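PDB 4Z9N: amino acid ABC transporter, periplasmic amino acid-binding protein from Brucella ovis, which binds glutathione and probably delivers it, or a related solute, to an ABC importer as its periplasmic binding protein. Local coordinates for residues R73-A76 with L77-G80; Y241-T244 with Q245-E249. One frame throughout, in Å; residues are numbered along the deposited sequence. Where two conformers were deposited one is given.

In the fold
Contact 1 comes first along the chain and contact 2 follows in series. Their centres are about 35 Å apart. The nearest atoms of the two are about 26 Å apart, so they do not touch. Contact 1 lies on helix 73-78. This helix joins strand 63-67 to strand 84-85 of a parallel sheet, with strand 21-25 between them, as a beta-alpha-beta crossover. Its first residue, Arg-73, reaches the glutathione pocket. Contact 2 is the turn between helix 222-240 and helix 248-251, packed against helices 257-262 and 281-289. Contact 1 contributes Arg-73 to the pocket; contact 2 is structural packing far from it. Both lie in the family 3 solute-binding range.

Contact 1. Residues R73-A76 with L77-G80; sequences RFTA and LQSG. With GSH (glutathione), chain U.
Leu-77 N is shared by two weak backbone bonds, to Arg-73 O and Phe-74 O. The Leu-77 side chain leads off to Leu-85 and Leu-101. Gln-78 N makes the straighter bond, 2.9 Å to Phe-74 O with an N-H...O angle of 165°. Gln-78 CG also sits 3.2 Å from Phe-74 O, so the start of the side chain lies beside that carbonyl. Ser-79 N bonds Thr-75 O at 2.9 Å. The Ser-79 OG stands between its own backbone N and carbonyl carbon (chi1 76°), which turns it back toward the helix end; it accepts a hydrogen bond from Glu-81 N. Gly-80 follows with positive phi as the chain leaves the helix.

At the other end, the extended chain of Arg-73 carries its guanidinium to glutathione. Arg-73 NH1 bonds glutathione O12 at 2.9 Å, and Arg-73 NH2 bonds O11 of the same carboxylate at 3.0 Å, the latter at 179°. The carboxylate carbon C1 lies in plane at the guanidinium edge. Phe-74 CZ sits 3.8 Å above one face, near the rim, and glutathione OE1 is 4.0 Å above the opposite face. NE bonds Ala-70 O, while Thr-89 OG1 and Gly-140 O take further bonds from NH1 and NH2. These bonds fix the rotation of the group. Arg-95 also hydrogen-bonds glutathione. The paired bonds are consistent with recognition of the alpha-carboxylate of the gamma-glutamyl residue.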
# COMPACT_ATOMS: atom_id res chain seq x y z
N ARG D 73 15.62 -11.34 14.00
CA ARG D 73 15.53 -10.33 12.94
C ARG D 73 15.06 -8.95 13.43
O ARG D 73 15.58 -7.92 13.00
CB ARG D 73 14.61 -10.82 11.81
CG ARG D 73 13.21 -11.27 12.29
CD ARG D 73 12.34 -11.81 11.15
NE ARG D 73 11.28 -12.67 11.69
CZ ARG D 73 10.14 -12.97 11.08
NH1 ARG D 73 9.85 -12.46 9.88
NH2 ARG D 73 9.27 -13.78 11.68
N PHE D 74 14.08 -8.90 14.33
CA PHE D 74 13.57 -7.59 14.74
C PHE D 74 14.58 -6.89 15.68
O PHE D 74 14.76 -5.67 15.59
CB PHE D 74 12.19 -7.72 15.38
CG PHE D 74 11.17 -8.32 14.46
CD1 PHE D 74 10.80 -7.65 13.30
CD2 PHE D 74 10.65 -9.59 14.72
CE1 PHE D 74 9.88 -8.21 12.42
CE2 PHE D 74 9.74 -10.16 13.86
CZ PHE D 74 9.34 -9.48 12.70
N THR D 75 15.22 -7.66 16.55
CA THR D 75 16.19 -7.12 17.50
C THR D 75 17.34 -6.46 16.75
O THR D 75 17.79 -5.37 17.11
CB THR D 75 16.74 -8.21 18.43
OG1 THR D 75 15.66 -8.86 19.10
CG2 THR D 75 17.68 -7.61 19.46
N ALA D 76 17.79 -7.12 15.69
CA ALA D 76 18.90 -6.64 14.87
C ALA D 76 18.57 -5.27 14.26
O ALA D 76 19.44 -4.42 14.15
CB ALA D 76 19.23 -7.63 13.76
N LEU D 77 17.31 -5.06 13.88
CA LEU D 77 16.92 -3.77 13.32
C LEU D 77 16.72 -2.73 14.43
O LEU D 77 17.16 -1.59 14.30
CB LEU D 77 15.64 -3.92 12.49
CG LEU D 77 15.07 -2.68 11.79
CD1 LEU D 77 16.07 -2.07 10.81
CD2 LEU D 77 13.76 -3.03 11.07
N GLN D 78 16.09 -3.13 15.53
CA GLN D 78 15.84 -2.21 16.64
C GLN D 78 17.14 -1.68 17.22
O GLN D 78 17.21 -0.53 17.65
CB GLN D 78 15.04 -2.90 17.75
CG GLN D 78 13.61 -3.24 17.37
CD GLN D 78 12.96 -4.14 18.43
OE1 GLN D 78 11.78 -3.98 18.76
NE2 GLN D 78 13.73 -5.06 18.97
N SER D 79 18.16 -2.52 17.24
CA SER D 79 19.41 -2.19 17.91
C SER D 79 20.26 -1.27 17.05
O SER D 79 21.21 -0.64 17.52
CB SER D 79 20.19 -3.45 18.25
OG SER D 79 20.81 -3.97 17.09
N GLY D 80 19.93 -1.20 15.76
CA GLY D 80 20.74 -0.44 14.83
C GLY D 80 21.80 -1.26 14.13
O GLY D 80 22.58 -0.73 13.33
N1 GSH U . 6.49 -14.31 6.78
CA1 GSH U . 6.48 -15.05 8.04
C1 GSH U . 6.79 -14.08 9.18
O11 GSH U . 6.68 -14.47 10.37
O12 GSH U . 7.15 -12.89 8.93
CB1 GSH U . 7.53 -16.17 8.07
CG1 GSH U . 8.93 -15.54 7.87
CD1 GSH U . 9.98 -16.60 8.15
OE1 GSH U . 10.84 -16.44 8.97
N2 GSH U . 9.93 -17.82 7.38
CA2 GSH U . 10.93 -18.84 7.67
C2 GSH U . 12.36 -18.36 7.38
O2 GSH U . 12.61 -17.43 6.68
CB2 GSH U . 10.57 -20.15 6.96
SG2 GSH U . 10.78 -20.04 5.16
N3 GSH U . 13.43 -19.07 8.05
CA3 GSH U . 14.79 -18.67 7.84
C3 GSH U . 15.45 -18.47 9.20
O31 GSH U . 16.71 -18.36 9.25
O32 GSH U . 14.76 -18.41 10.26

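Contact 2. Residues Y241-T244 with Q245-E249; sequences YGIT and QANVE
Thr-244 O is gripped by two backbone donors, Asn-247 N at 3.2 Å and, weakly, Val-248 N at 2.9 Å. Asn-247 N stands well above the plane of that carbonyl. Asn-247 N also bonds Thr-244 OG1 at 3.2 Å, because chi1 of 65° sets the hydroxyl between the backbone N and the carbonyl carbon and so over the turn.

Asn-247 answers with its side chain, which crosses that of Thr-244 at about a right angle. Thr-244 N bonds Asn-247 OD1 at 2.7 Å, almost straight (177°), although the donor sits above the carbonyl plane of the amide. At the other end of the amide, Asn-247 ND2 bonds Gly-242 O at 3.0 Å and 174°, in the plane of the Gly-242 carbonyl. Gly-242 has positive phi and is the C-prime residue of the Schellman motif that ends helix 222-240. Ile-243 CG2 also meets Val-248 CG2 at 3.7 Å, and both residues pack on Leu-263.

Asn-247 accepts from Thr-244 and donates to Gly-242, and the two bonds, one at each end of the amide, limit its rotation. It thereby ties the end of one helix to the approach to helix 248-251.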
# COMPACT_ATOMS: atom_id res chain seq x y z
N TYR D 241 6.45 1.43 -16.93
CA TYR D 241 6.81 2.26 -18.07
C TYR D 241 7.76 1.56 -19.05
O TYR D 241 8.23 2.18 -19.99
CB TYR D 241 7.43 3.58 -17.60
CG TYR D 241 6.57 4.46 -16.71
CD1 TYR D 241 5.19 4.31 -16.65
CD2 TYR D 241 7.14 5.45 -15.92
CE1 TYR D 241 4.41 5.13 -15.84
CE2 TYR D 241 6.37 6.27 -15.11
CZ TYR D 241 5.00 6.10 -15.07
OH TYR D 241 4.24 6.92 -14.25
N GLY D 242 8.01 0.27 -18.85
CA GLY D 242 8.85 -0.49 -19.76
C GLY D 242 10.32 -0.12 -19.73
O GLY D 242 11.03 -0.28 -20.74
N ILE D 243 10.77 0.37 -18.58
CA ILE D 243 12.17 0.74 -18.38
C ILE D 243 12.89 -0.42 -17.74
O ILE D 243 12.51 -0.88 -16.65
CB ILE D 243 12.32 2.01 -17.52
CG1 ILE D 243 11.56 3.17 -18.16
CG2 ILE D 243 13.80 2.39 -17.39
CD1 ILE D 243 11.28 4.29 -17.20
N THR D 244 13.94 -0.89 -18.41
CA THR D 244 14.65 -2.09 -17.99
C THR D 244 16.13 -1.78 -17.78
O THR D 244 16.62 -0.72 -18.16
CB THR D 244 14.51 -3.21 -19.05
OG1 THR D 244 15.15 -2.80 -20.26
CG2 THR D 244 13.05 -3.50 -19.33
N GLN D 245 16.84 -2.73 -17.18
CA GLN D 245 18.28 -2.60 -16.99
C GLN D 245 18.98 -2.33 -18.32
O GLN D 245 19.91 -1.52 -18.40
CB GLN D 245 18.84 -3.86 -16.34
CG GLN D 245 20.30 -3.77 -15.93
CD GLN D 245 20.74 -5.00 -15.15
OE1 GLN D 245 20.43 -6.13 -15.53
NE2 GLN D 245 21.47 -4.79 -14.06
N ALA D 246 18.52 -3.01 -19.36
CA ALA D 246 19.16 -2.93 -20.67
C ALA D 246 18.86 -1.63 -21.41
O ALA D 246 19.69 -1.17 -22.20
CB ALA D 246 18.76 -4.13 -21.52
N ASN D 247 17.70 -1.04 -21.17
CA ASN D 247 17.33 0.11 -22.00
C ASN D 247 17.28 1.44 -21.26
O ASN D 247 17.01 2.47 -21.88
CB ASN D 247 15.98 -0.14 -22.70
CG ASN D 247 14.77 -0.06 -21.76
OD1 ASN D 247 14.84 0.41 -20.62
ND2 ASN D 247 13.63 -0.53 -22.26
N VAL D 248 17.53 1.43 -19.96
CA VAL D 248 17.35 2.66 -19.17
C VAL D 248 18.25 3.81 -19.65
O VAL D 248 17.84 4.98 -19.60
CB VAL D 248 17.56 2.38 -17.67
CG1 VAL D 248 18.98 1.91 -17.39
CG2 VAL D 248 17.22 3.62 -16.86
N GLU D 249 19.45 3.52 -20.13
CA GLU D 249 20.31 4.60 -20.59
C GLU D 249 19.68 5.25 -21.81
O GLU D 249 19.73 6.47 -21.95
CB GLU D 249 21.72 4.10 -20.90
CG GLU D 249 22.69 5.21 -21.32
CD GLU D 249 23.03 6.18 -20.20
OE1 GLU D 249 22.82 5.83 -19.02
OE2 GLU D 249 23.52 7.29 -20.51